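Long-range contacts in hypoxanthine-guanine phosphoribosyltransferase (Thermus thermophilus, PDB 3ACD), which probably catalyses the magnesium-dependent transfer of a phosphoribosyl group to hypoxanthine or guanine, giving IMP or GMP in purine salvage, and is here bound to IMP: residues 41-46 and 65-70; 46-51 and 99-104; 110-115 and 138-143; 127-132 and 144-149. One frame throughout, in Å; residues are numbered along the deposited sequence.

How the contacts relate
Contacts 1, 2 and 4 lie along one parallel sheet, and contact 3 packs helix 109-119, which lies on one face of that sheet, against the loop 138-143. Contacts 1 and 2, with centres about 7 Å apart, share Asn46 and are joined where Ile42 O meets Val101 N at 2.8 Å. The next strand boundary ties contact 2 to contact 4, about 9 Å between centres, through Val100 O and Ala129 N at 2.8 Å. Contact 3 is about 13 to 16 Å from the others by centres, yet its helix packs on all three: Leu114 reaches Ile68, Val44 and Val100, while Leu111 and Leu115 reach Val128. IMP bridges contacts 2 and 3, its ribose held by Asp103 and its phosphate by Thr110.

Contact 1: residues 41-46 and 65-70; sequences LICVLN and MDFIAI
Strands 41-45 and 65-70 run side by side in the same direction, and their backbones satisfy one another in the alternating ladder of a parallel sheet. Leu41 O accepts from Asp66 N at 3.1 Å, Asp66 O accepts from Cys43 N, Cys43 O from Ile68 N, and Ile68 O from Leu45 N at 2.8 Å. The buried Ile70 N has no partner in the model. Asp66 is the polar exception among apolar neighbours: Asp66 OD1 accepts from Phe67 N at 2.9 Å, while OD2 is gripped by the backbone amides of Arg90 and Leu91, so both carboxylate oxygens are occupied. On its face of the sheet Ile42 CG2 meets Ile68 CD1 at 3.5 Å, and Val44 CG1 meets Ile70 CG2; branched residues suit extended strands and fill this layer. Over the other face, Cys43 holds SG anti to its backbone N (chi1 173°), which sets the sulfur obliquely beside the Phe67 ring, 4.8 Å from its centroid, while Leu45 CD1 lies against Phe67 CB. The pair forms a beta-alpha-beta unit with helix 49-56, which packs on Leu41, Cys43 and Met65; helix 109-119 packs on Val44 and Ile68, strand 97-102 flanks 41-45, and Phe67 meets Phe49 of the second subunit edge-to-face.

Contact 2: residues 46-51 and 99-104; sequences NGAFIF and IVVEDI. With IMP (inosinic acid), chain B.
Ala48 and Asp103 bring the two backbones together, their CA atoms 4.3 Å apart, where a type I turn from Asn46 to Phe49 leads into helix 49-56 and the other chain segment turns a corner at Asp103. Ala48 points its methyl at the backbone of Val101 to Asp103, CB lying 3.4 Å from Val101 O; a small residue fits where the chains run so close. Farther along, the Phe51 ring lies obliquely against the strand, with CD2 3.5 Å from Val101 CG1. A chi1 of 172° turns this ring toward the strand, where Phe51 CD2 comes within 3.3 Å of Glu102 O. Such packing joins helix 49-56 to the acidic corner. Gly47 comes close beside the Asp103 carboxylate, its CA 3.5 Å from OD2, where a side chain would collide. Asp103 divides its work: OD1 accepts from IMP O3' at 2.7 Å and, from above the carboxylate plane, from Ile104 N, whereas OD2 accepts from IMP O2' at 2.9 Å. One water accepts from Gly47 N, donates to OD2 and is bonded to IMP O2'. Glu102 OE1 stands 3.5 Å from IMP O3' and takes a weak bond from Asp103 N. Glu102 and Asp103 are consistent with the adjacent acidic pair of the type I PRPP motif; acceptance from both ribose hydroxyls, with the water, should fix the sugar's orientation.

Contact 3: residues 110-115 and 138-143; sequences TLSYLL and RQVEVP. With IMP (inosinic acid), chain B.
Leu111, Ser112 and Leu115 of the helix present one side to Val140, Val142 and Pro143, and the contact between these side chains is wholly one of van der Waals packing. The Leu111 and Val142 side chains meet at a slant, CD2 lying 3.7 Å from CG2. A chi1 of -179° carries Leu111 CG toward the loop, and its CD2 packs near Pro143 O, a buried carbonyl with no hydrogen-bond partner in the model. The other Val142 methyl, CG1, rests on Ser112, 3.8 Å from its CB; a short side chain suits this place because the valine can come up close to the helix backbone. Ser112 is flanked too by Val140, whose CG2 is 3.8 Å from OG. One turn on from Leu111, the Leu115 methyl CD1 abuts the Pro143 ring at CD, 3.7 Å away. At the start of the same helix, Thr110 gives both its backbone N and its OG1 to IMP O2P, the latter at 2.7 Å. With Asp106 N, Gly108 N and Thr107 OG1 also bonded to the nucleotide, this phosphate-cradling loop and first helical turn form the PRPP-binding loop of type I phosphoribosyltransferases.

Contact 4: residues 127-132 and 144-149; sequences RVAALL and IHYLGF
Two neighbouring parallel strands of the central sheet, 127-130 and 146-147, meet here, with an irregular start and a corner at the far end. Val128 O accepts from Tyr146 N at 3.0 Å and, weakly, from His145 N; Tyr146 O then takes Ala130 N, and Ala130 O takes Gly148 N. Past the corners Leu131 O accepts from Phe149 N at 2.8 Å, and Gly148 suits its place because a side chain would strike that carbonyl. At the Arg127 end His145 is used twice. Its ND1 accepts from Val128 N at 3.0 Å, the donor tilted from the ring plane, while Arg127 CG sits over the ring centre, 3.7 Å from the centroid, in a CH-pi contact. The extended arginine chain carries its guanidinium onward, its plane only 4° from that of the imidazole, and NH1 donates in its own plane to Tyr146 OH at 2.9 Å; that hydroxyl is also bonded to Asp33. Tyrosine thus offers a buried ring, packed on helix 16-33, and a polar tip. Ala129 CB lies 4.0 Å from Tyr146 CB; beyond the corners, Leu132 CD2 touches Phe149 CB. Such parallel pairing beside strand 97-102, with helices on both faces, belongs to the Rossmann-like core of phosphoribosyltransferases.

Contact 1: residues 41-46 and 65-70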
# COMPACT_ATOMS: atom_id res chain seq x y z
N LEU A 41 -13.04 0.38 -1.58
CA LEU A 41 -12.04 1.44 -1.60
C LEU A 41 -11.05 1.28 -2.75
O LEU A 41 -10.43 0.23 -2.91
CB LEU A 41 -11.28 1.50 -0.27
CG LEU A 41 -12.04 2.03 0.95
CD1 LEU A 41 -13.21 1.11 1.28
CD2 LEU A 41 -11.09 2.12 2.13
N ILE A 42 -10.92 2.33 -3.55
CA ILE A 42 -10.00 2.30 -4.68
C ILE A 42 -8.80 3.20 -4.41
O ILE A 42 -8.93 4.42 -4.34
CB ILE A 42 -10.70 2.77 -5.97
CG1 ILE A 42 -11.90 1.87 -6.26
CG2 ILE A 42 -9.71 2.77 -7.13
CD1 ILE A 42 -12.68 2.26 -7.50
N CYS A 43 -7.64 2.57 -4.26
CA CYS A 43 -6.40 3.29 -3.99
C CYS A 43 -5.76 3.79 -5.28
O CYS A 43 -5.50 3.01 -6.20
CB CYS A 43 -5.42 2.38 -3.26
SG CYS A 43 -3.77 3.09 -3.04
N VAL A 44 -5.52 5.10 -5.35
CA VAL A 44 -4.88 5.67 -6.53
C VAL A 44 -3.37 5.59 -6.34
O VAL A 44 -2.78 6.33 -5.55
CB VAL A 44 -5.30 7.15 -6.73
CG1 VAL A 44 -4.57 7.74 -7.94
CG2 VAL A 44 -6.81 7.24 -6.96
N LEU A 45 -2.75 4.66 -7.06
CA LEU A 45 -1.30 4.45 -7.00
C LEU A 45 -0.56 5.55 -7.77
O LEU A 45 -1.13 6.14 -8.68
CB LEU A 45 -0.94 3.08 -7.59
CG LEU A 45 -1.43 1.86 -6.81
CD1 LEU A 45 -1.17 0.60 -7.61
CD2 LEU A 45 -0.72 1.81 -5.46
N ASN A 46 0.70 5.81 -7.43
CA ASN A 46 1.43 5.11 -6.37
C ASN A 46 1.36 5.83 -5.02
O ASN A 46 1.46 5.20 -3.97
CB ASN A 46 2.91 4.98 -6.74
CG ASN A 46 3.16 4.05 -7.91
OD1 ASN A 46 4.26 4.03 -8.47
ND2 ASN A 46 2.16 3.27 -8.28
N MET A 65 -11.29 -3.94 -1.95
CA MET A 65 -10.35 -2.93 -2.43
C MET A 65 -9.89 -3.20 -3.85
O MET A 65 -10.00 -4.31 -4.36
CB MET A 65 -9.09 -2.91 -1.54
CG MET A 65 -9.33 -2.85 -0.03
SD MET A 65 -7.73 -3.01 0.84
CE MET A 65 -8.29 -3.27 2.54
N ASP A 66 -9.35 -2.16 -4.47
CA ASP A 66 -8.79 -2.26 -5.80
C ASP A 66 -7.74 -1.16 -5.90
O ASP A 66 -7.70 -0.25 -5.07
CB ASP A 66 -9.86 -2.10 -6.88
CG ASP A 66 -9.51 -2.87 -8.15
OD1 ASP A 66 -8.35 -3.32 -8.26
OD2 ASP A 66 -10.39 -3.02 -9.02
N PHE A 67 -6.88 -1.27 -6.91
CA PHE A 67 -5.82 -0.30 -7.13
C PHE A 67 -5.82 0.15 -8.58
O PHE A 67 -6.02 -0.66 -9.49
CB PHE A 67 -4.47 -0.94 -6.78
CG PHE A 67 -4.33 -1.30 -5.33
CD1 PHE A 67 -3.70 -0.44 -4.44
CD2 PHE A 67 -4.87 -2.49 -4.85
CE1 PHE A 67 -3.61 -0.75 -3.09
CE2 PHE A 67 -4.79 -2.81 -3.49
CZ PHE A 67 -4.15 -1.94 -2.61
N ILE A 68 -5.60 1.44 -8.80
CA ILE A 68 -5.56 1.99 -10.14
C ILE A 68 -4.43 3.00 -10.26
O ILE A 68 -4.06 3.64 -9.28
CB ILE A 68 -6.89 2.69 -10.50
CG1 ILE A 68 -7.15 3.83 -9.51
CG2 ILE A 68 -8.02 1.69 -10.49
CD1 ILE A 68 -8.39 4.62 -9.80
N ALA A 69 -3.89 3.15 -11.46
CA ALA A 69 -2.82 4.11 -11.70
C ALA A 69 -3.33 5.12 -12.71
O ALA A 69 -3.86 4.76 -13.76
CB ALA A 69 -1.59 3.40 -12.24
N ILE A 70 -3.18 6.40 -12.39
CA ILE A 70 -3.64 7.48 -13.26
C ILE A 70 -2.56 8.56 -13.37
O ILE A 70 -1.68 8.65 -12.52
CB ILE A 70 -4.94 8.11 -12.71
CG1 ILE A 70 -5.46 9.18 -13.67
CG2 ILE A 70 -4.68 8.70 -11.34
CD1 ILE A 70 -5.91 8.63 -15.01

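Contact 2: residues 46-51 and 99-104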
# COMPACT_ATOMS: atom_id res chain seq x y z
N ASN A 46 0.70 5.81 -7.43
CA ASN A 46 1.43 5.11 -6.37
C ASN A 46 1.36 5.83 -5.02
O ASN A 46 1.46 5.20 -3.97
CB ASN A 46 2.91 4.98 -6.74
CG ASN A 46 3.16 4.05 -7.91
OD1 ASN A 46 4.26 4.03 -8.47
ND2 ASN A 46 2.16 3.27 -8.28
N GLY A 47 1.21 7.14 -5.08
CA GLY A 47 1.20 7.97 -3.88
C GLY A 47 0.30 7.68 -2.68
O GLY A 47 0.68 7.98 -1.55
N ALA A 48 -0.87 7.12 -2.91
CA ALA A 48 -1.79 6.88 -1.80
C ALA A 48 -1.69 5.53 -1.10
O ALA A 48 -2.46 5.26 -0.17
CB ALA A 48 -3.23 7.08 -2.28
N PHE A 49 -0.74 4.69 -1.48
CA PHE A 49 -0.69 3.36 -0.87
C PHE A 49 -0.45 3.27 0.63
O PHE A 49 -0.96 2.35 1.27
CB PHE A 49 0.28 2.45 -1.65
CG PHE A 49 1.69 2.46 -1.13
CD1 PHE A 49 2.14 1.44 -0.29
CD2 PHE A 49 2.60 3.44 -1.53
CE1 PHE A 49 3.46 1.39 0.14
CE2 PHE A 49 3.93 3.40 -1.11
CZ PHE A 49 4.36 2.37 -0.27
N ILE A 50 0.28 4.21 1.22
CA ILE A 50 0.52 4.18 2.66
C ILE A 50 -0.71 4.72 3.39
O ILE A 50 -1.15 4.15 4.40
CB ILE A 50 1.81 4.96 3.03
CG1 ILE A 50 3.02 4.25 2.41
CG2 ILE A 50 1.96 5.04 4.55
CD1 ILE A 50 4.38 4.77 2.84
N PHE A 51 -1.28 5.80 2.87
CA PHE A 51 -2.50 6.38 3.43
C PHE A 51 -3.57 5.28 3.40
O PHE A 51 -4.29 5.07 4.38
CB PHE A 51 -2.93 7.58 2.58
CG PHE A 51 -4.27 8.16 2.94
CD1 PHE A 51 -4.62 8.38 4.27
CD2 PHE A 51 -5.16 8.55 1.94
CE1 PHE A 51 -5.84 8.98 4.60
CE2 PHE A 51 -6.38 9.16 2.26
CZ PHE A 51 -6.72 9.38 3.59
N ILE A 99 -15.31 4.39 -2.56
CA ILE A 99 -14.56 5.43 -1.87
C ILE A 99 -13.20 5.50 -2.55
O ILE A 99 -12.44 4.54 -2.51
CB ILE A 99 -14.34 5.13 -0.37
CG1 ILE A 99 -15.67 5.02 0.37
CG2 ILE A 99 -13.49 6.25 0.25
CD1 ILE A 99 -15.52 4.65 1.84
N VAL A 100 -12.91 6.63 -3.18
CA VAL A 100 -11.63 6.83 -3.85
C VAL A 100 -10.64 7.28 -2.77
O VAL A 100 -10.96 8.14 -1.96
CB VAL A 100 -11.72 7.93 -4.93
CG1 VAL A 100 -10.36 8.16 -5.57
CG2 VAL A 100 -12.75 7.54 -5.99
N VAL A 101 -9.45 6.69 -2.77
CA VAL A 101 -8.44 7.06 -1.79
C VAL A 101 -7.25 7.68 -2.53
O VAL A 101 -6.50 6.99 -3.23
CB VAL A 101 -7.97 5.82 -0.97
CG1 VAL A 101 -6.93 6.24 0.06
CG2 VAL A 101 -9.17 5.18 -0.28
N GLU A 102 -7.10 8.99 -2.35
CA GLU A 102 -6.05 9.77 -3.00
C GLU A 102 -4.99 10.27 -2.03
O GLU A 102 -5.24 10.35 -0.84
CB GLU A 102 -6.69 10.98 -3.70
CG GLU A 102 -7.15 10.70 -5.11
CD GLU A 102 -6.01 10.77 -6.10
OE1 GLU A 102 -4.86 10.51 -5.70
OE2 GLU A 102 -6.27 11.07 -7.28
N ASP A 103 -3.82 10.61 -2.56
CA ASP A 103 -2.75 11.12 -1.71
C ASP A 103 -2.94 12.61 -1.47
O ASP A 103 -3.07 13.05 -0.32
CB ASP A 103 -1.36 10.83 -2.31
CG ASP A 103 -1.21 11.31 -3.76
OD1 ASP A 103 -2.19 11.77 -4.38
OD2 ASP A 103 -0.07 11.22 -4.28
N ILE A 104 -2.96 13.39 -2.55
CA ILE A 104 -3.12 14.83 -2.43
C ILE A 104 -3.84 15.41 -3.64
O ILE A 104 -3.55 15.03 -4.78
CB ILE A 104 -1.75 15.51 -2.26
CG1 ILE A 104 -1.91 17.03 -2.16
CG2 ILE A 104 -0.84 15.16 -3.42
CD1 ILE A 104 -0.61 17.74 -1.77
P IMP B . -3.79 17.13 -9.52
O1P IMP B . -3.22 18.43 -9.91
O2P IMP B . -4.46 16.44 -10.80
O3P IMP B . -4.90 17.35 -8.37
O5' IMP B . -2.59 16.20 -8.95
C5' IMP B . -2.65 14.79 -9.15
C4' IMP B . -1.40 14.10 -8.60
O4' IMP B . -0.27 15.01 -8.57
C3' IMP B . -1.60 13.73 -7.11
O3' IMP B . -2.35 12.53 -6.95
C2' IMP B . -0.14 13.56 -6.66
O2' IMP B . 0.34 12.24 -6.96
C1' IMP B . 0.61 14.62 -7.49
N9 IMP B . 0.94 15.77 -6.62
C8 IMP B . 0.32 17.00 -6.59
N7 IMP B . 0.89 17.76 -5.69
C5 IMP B . 1.88 17.08 -5.09
C6 IMP B . 2.83 17.37 -4.06
O6 IMP B . 2.85 18.45 -3.51
N1 IMP B . 3.73 16.39 -3.70
C2 IMP B . 3.72 15.15 -4.32
N3 IMP B . 2.85 14.88 -5.27
C4 IMP B . 1.93 15.79 -5.68
O HOH W 1 0.14 9.27 -6.88

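Contact 3: residues 110-115 and 138-143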
# COMPACT_ATOMS: atom_id res chain seq x y z
N THR A 110 -6.79 15.45 -12.09
CA THR A 110 -6.75 14.00 -12.06
C THR A 110 -7.98 13.40 -11.39
O THR A 110 -8.61 12.49 -11.93
CB THR A 110 -5.49 13.48 -11.34
OG1 THR A 110 -4.33 13.99 -12.01
CG2 THR A 110 -5.45 11.96 -11.38
N LEU A 111 -8.31 13.89 -10.20
CA LEU A 111 -9.47 13.38 -9.48
C LEU A 111 -10.74 13.60 -10.30
O LEU A 111 -11.62 12.74 -10.33
CB LEU A 111 -9.60 14.06 -8.11
CG LEU A 111 -10.77 13.61 -7.23
CD1 LEU A 111 -10.73 12.10 -7.03
CD2 LEU A 111 -10.69 14.33 -5.88
N SER A 112 -10.83 14.75 -10.97
CA SER A 112 -11.99 15.06 -11.79
C SER A 112 -12.17 14.00 -12.88
O SER A 112 -13.27 13.49 -13.10
CB SER A 112 -11.84 16.44 -12.44
OG SER A 112 -13.00 16.77 -13.18
N TYR A 113 -11.07 13.67 -13.56
CA TYR A 113 -11.11 12.66 -14.62
C TYR A 113 -11.51 11.31 -14.02
O TYR A 113 -12.36 10.61 -14.57
CB TYR A 113 -9.74 12.53 -15.28
CG TYR A 113 -9.68 11.43 -16.32
CD1 TYR A 113 -10.33 11.56 -17.55
CD2 TYR A 113 -9.00 10.24 -16.06
CE1 TYR A 113 -10.30 10.54 -18.50
CE2 TYR A 113 -8.96 9.21 -17.00
CZ TYR A 113 -9.61 9.37 -18.22
OH TYR A 113 -9.58 8.35 -19.15
N LEU A 114 -10.88 10.96 -12.91
CA LEU A 114 -11.17 9.69 -12.25
C LEU A 114 -12.64 9.56 -11.86
O LEU A 114 -13.26 8.52 -12.09
CB LEU A 114 -10.29 9.52 -11.01
CG LEU A 114 -10.48 8.22 -10.22
CD1 LEU A 114 -10.23 7.02 -11.14
CD2 LEU A 114 -9.53 8.18 -9.03
N LEU A 115 -13.21 10.62 -11.28
CA LEU A 115 -14.60 10.58 -10.87
C LEU A 115 -15.54 10.37 -12.05
O LEU A 115 -16.51 9.62 -11.94
CB LEU A 115 -14.99 11.85 -10.11
CG LEU A 115 -14.35 12.01 -8.72
CD1 LEU A 115 -14.82 13.30 -8.08
CD2 LEU A 115 -14.72 10.82 -7.85
N ARG A 138 -6.48 24.76 -6.80
CA ARG A 138 -7.65 24.16 -7.44
C ARG A 138 -8.09 24.83 -8.75
O ARG A 138 -8.38 26.03 -8.77
CB ARG A 138 -8.81 24.13 -6.44
CG ARG A 138 -9.90 23.09 -6.71
CD ARG A 138 -9.31 21.68 -6.89
NE ARG A 138 -8.19 21.43 -5.98
CZ ARG A 138 -8.29 21.25 -4.67
NH1 ARG A 138 -9.48 21.29 -4.08
NH2 ARG A 138 -7.20 21.07 -3.94
N GLN A 139 -8.13 24.05 -9.82
CA GLN A 139 -8.55 24.55 -11.13
C GLN A 139 -9.93 24.01 -11.49
O GLN A 139 -10.65 24.60 -12.30
CB GLN A 139 -7.54 24.15 -12.20
CG GLN A 139 -6.15 24.71 -11.95
CD GLN A 139 -5.22 24.49 -13.13
OE1 GLN A 139 -5.05 23.37 -13.60
NE2 GLN A 139 -4.60 25.57 -13.60
N VAL A 140 -10.29 22.88 -10.90
CA VAL A 140 -11.59 22.27 -11.13
C VAL A 140 -12.11 21.82 -9.77
O VAL A 140 -11.39 21.19 -8.99
CB VAL A 140 -11.51 21.06 -12.09
CG1 VAL A 140 -10.52 20.04 -11.58
CG2 VAL A 140 -12.88 20.44 -12.26
N GLU A 141 -13.36 22.16 -9.47
CA GLU A 141 -13.94 21.80 -8.19
C GLU A 141 -14.26 20.32 -8.09
O GLU A 141 -15.08 19.79 -8.84
CB GLU A 141 -15.19 22.64 -7.93
CG GLU A 141 -15.73 22.54 -6.51
CD GLU A 141 -14.66 22.77 -5.45
OE1 GLU A 141 -13.87 23.74 -5.59
OE2 GLU A 141 -14.60 22.00 -4.48
N VAL A 142 -13.60 19.65 -7.15
CA VAL A 142 -13.82 18.23 -6.92
C VAL A 142 -14.11 18.05 -5.43
O VAL A 142 -13.57 18.77 -4.59
CB VAL A 142 -12.60 17.38 -7.32
CG1 VAL A 142 -12.41 17.42 -8.82
CG2 VAL A 142 -11.35 17.90 -6.62
N PRO A 143 -14.97 17.09 -5.09
CA PRO A 143 -15.30 16.84 -3.69
C PRO A 143 -14.28 16.01 -2.93
O PRO A 143 -13.60 15.15 -3.50
CB PRO A 143 -16.64 16.13 -3.79
CG PRO A 143 -16.42 15.26 -5.00
CD PRO A 143 -15.76 16.21 -5.97
P IMP B . -3.79 17.13 -9.52
O1P IMP B . -3.22 18.43 -9.91
O2P IMP B . -4.46 16.44 -10.80
O3P IMP B . -4.90 17.35 -8.37
O5' IMP B . -2.59 16.20 -8.95
C5' IMP B . -2.65 14.79 -9.15
C4' IMP B . -1.40 14.10 -8.60
O4' IMP B . -0.27 15.01 -8.57
C3' IMP B . -1.60 13.73 -7.11
O3' IMP B . -2.35 12.53 -6.95
C2' IMP B . -0.14 13.56 -6.66
O2' IMP B . 0.34 12.24 -6.96
C1' IMP B . 0.61 14.62 -7.49
N9 IMP B . 0.94 15.77 -6.62
C8 IMP B . 0.32 17.00 -6.59
N7 IMP B . 0.89 17.76 -5.69
C5 IMP B . 1.88 17.08 -5.09
C6 IMP B . 2.83 17.37 -4.06
O6 IMP B . 2.85 18.45 -3.51
N1 IMP B . 3.73 16.39 -3.70
C2 IMP B . 3.72 15.15 -4.32
N3 IMP B . 2.85 14.88 -5.27
C4 IMP B . 1.93 15.79 -5.68

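Contact 4: residues 127-132 and 144-149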
# COMPACT_ATOMS: atom_id res chain seq x y z
N ARG A 127 -17.57 8.55 -2.85
CA ARG A 127 -17.07 9.57 -1.95
C ARG A 127 -15.56 9.55 -2.07
O ARG A 127 -14.98 8.57 -2.54
CB ARG A 127 -17.51 9.31 -0.50
CG ARG A 127 -18.95 9.74 -0.25
CD ARG A 127 -19.31 9.77 1.22
NE ARG A 127 -20.68 10.26 1.40
CZ ARG A 127 -21.28 10.40 2.58
NH1 ARG A 127 -20.65 10.08 3.70
NH2 ARG A 127 -22.53 10.85 2.63
N VAL A 128 -14.92 10.64 -1.66
CA VAL A 128 -13.48 10.75 -1.78
C VAL A 128 -12.75 10.95 -0.46
O VAL A 128 -13.17 11.76 0.37
CB VAL A 128 -13.10 11.93 -2.72
CG1 VAL A 128 -11.60 12.11 -2.78
CG2 VAL A 128 -13.67 11.68 -4.11
N ALA A 129 -11.67 10.20 -0.28
CA ALA A 129 -10.83 10.32 0.91
C ALA A 129 -9.47 10.74 0.37
O ALA A 129 -8.94 10.10 -0.54
CB ALA A 129 -10.73 8.99 1.64
N ALA A 130 -8.91 11.82 0.91
CA ALA A 130 -7.62 12.32 0.48
C ALA A 130 -6.82 12.76 1.70
O ALA A 130 -7.37 13.39 2.60
CB ALA A 130 -7.80 13.50 -0.47
N LEU A 131 -5.54 12.41 1.74
CA LEU A 131 -4.73 12.80 2.89
C LEU A 131 -4.53 14.32 2.93
O LEU A 131 -4.66 14.93 3.99
CB LEU A 131 -3.36 12.12 2.85
CG LEU A 131 -2.46 12.45 4.05
CD1 LEU A 131 -3.06 11.87 5.33
CD2 LEU A 131 -1.08 11.88 3.81
N LEU A 132 -4.24 14.91 1.78
CA LEU A 132 -3.98 16.35 1.70
C LEU A 132 -4.71 17.05 0.56
O LEU A 132 -5.19 16.42 -0.38
CB LEU A 132 -2.48 16.59 1.51
CG LEU A 132 -1.51 15.92 2.49
CD1 LEU A 132 -0.10 16.00 1.92
CD2 LEU A 132 -1.58 16.61 3.84
N ILE A 144 -14.17 16.28 -1.63
CA ILE A 144 -13.30 15.52 -0.75
C ILE A 144 -14.12 15.41 0.53
O ILE A 144 -14.22 16.37 1.31
CB ILE A 144 -11.97 16.24 -0.44
CG1 ILE A 144 -11.22 16.54 -1.73
CG2 ILE A 144 -11.11 15.34 0.45
CD1 ILE A 144 -9.87 17.23 -1.50
N HIS A 145 -14.73 14.25 0.73
CA HIS A 145 -15.57 14.02 1.89
C HIS A 145 -14.78 13.70 3.15
O HIS A 145 -15.23 13.99 4.26
CB HIS A 145 -16.55 12.88 1.59
CG HIS A 145 -17.31 13.08 0.31
ND1 HIS A 145 -16.74 12.89 -0.93
CD2 HIS A 145 -18.57 13.51 0.09
CE1 HIS A 145 -17.62 13.19 -1.86
NE2 HIS A 145 -18.74 13.57 -1.28
N TYR A 146 -13.61 13.11 2.97
CA TYR A 146 -12.75 12.75 4.09
C TYR A 146 -11.35 13.28 3.81
O TYR A 146 -10.55 12.63 3.12
CB TYR A 146 -12.74 11.23 4.25
CG TYR A 146 -14.13 10.67 4.40
CD1 TYR A 146 -14.86 10.85 5.58
CD2 TYR A 146 -14.75 10.00 3.34
CE1 TYR A 146 -16.16 10.38 5.70
CE2 TYR A 146 -16.05 9.53 3.45
CZ TYR A 146 -16.75 9.72 4.63
OH TYR A 146 -18.04 9.25 4.73
N LEU A 147 -11.06 14.46 4.34
CA LEU A 147 -9.78 15.10 4.13
C LEU A 147 -8.90 15.06 5.37
O LEU A 147 -9.34 15.37 6.47
CB LEU A 147 -9.99 16.56 3.72
CG LEU A 147 -8.72 17.40 3.55
CD1 LEU A 147 -7.87 16.82 2.43
CD2 LEU A 147 -9.09 18.85 3.26
N GLY A 148 -7.65 14.67 5.17
CA GLY A 148 -6.73 14.62 6.30
C GLY A 148 -6.35 16.02 6.72
O GLY A 148 -6.67 16.46 7.83
N PHE A 149 -5.68 16.74 5.82
CA PHE A 149 -5.21 18.09 6.13
C PHE A 149 -5.29 19.04 4.93
O PHE A 149 -4.94 18.67 3.81
CB PHE A 149 -3.75 18.05 6.58
CG PHE A 149 -3.48 17.11 7.71
CD1 PHE A 149 -3.58 17.54 9.03
CD2 PHE A 149 -3.10 15.79 7.46
CE1 PHE A 149 -3.30 16.66 10.09
CE2 PHE A 149 -2.83 14.91 8.51
CZ PHE A 149 -2.93 15.35 9.82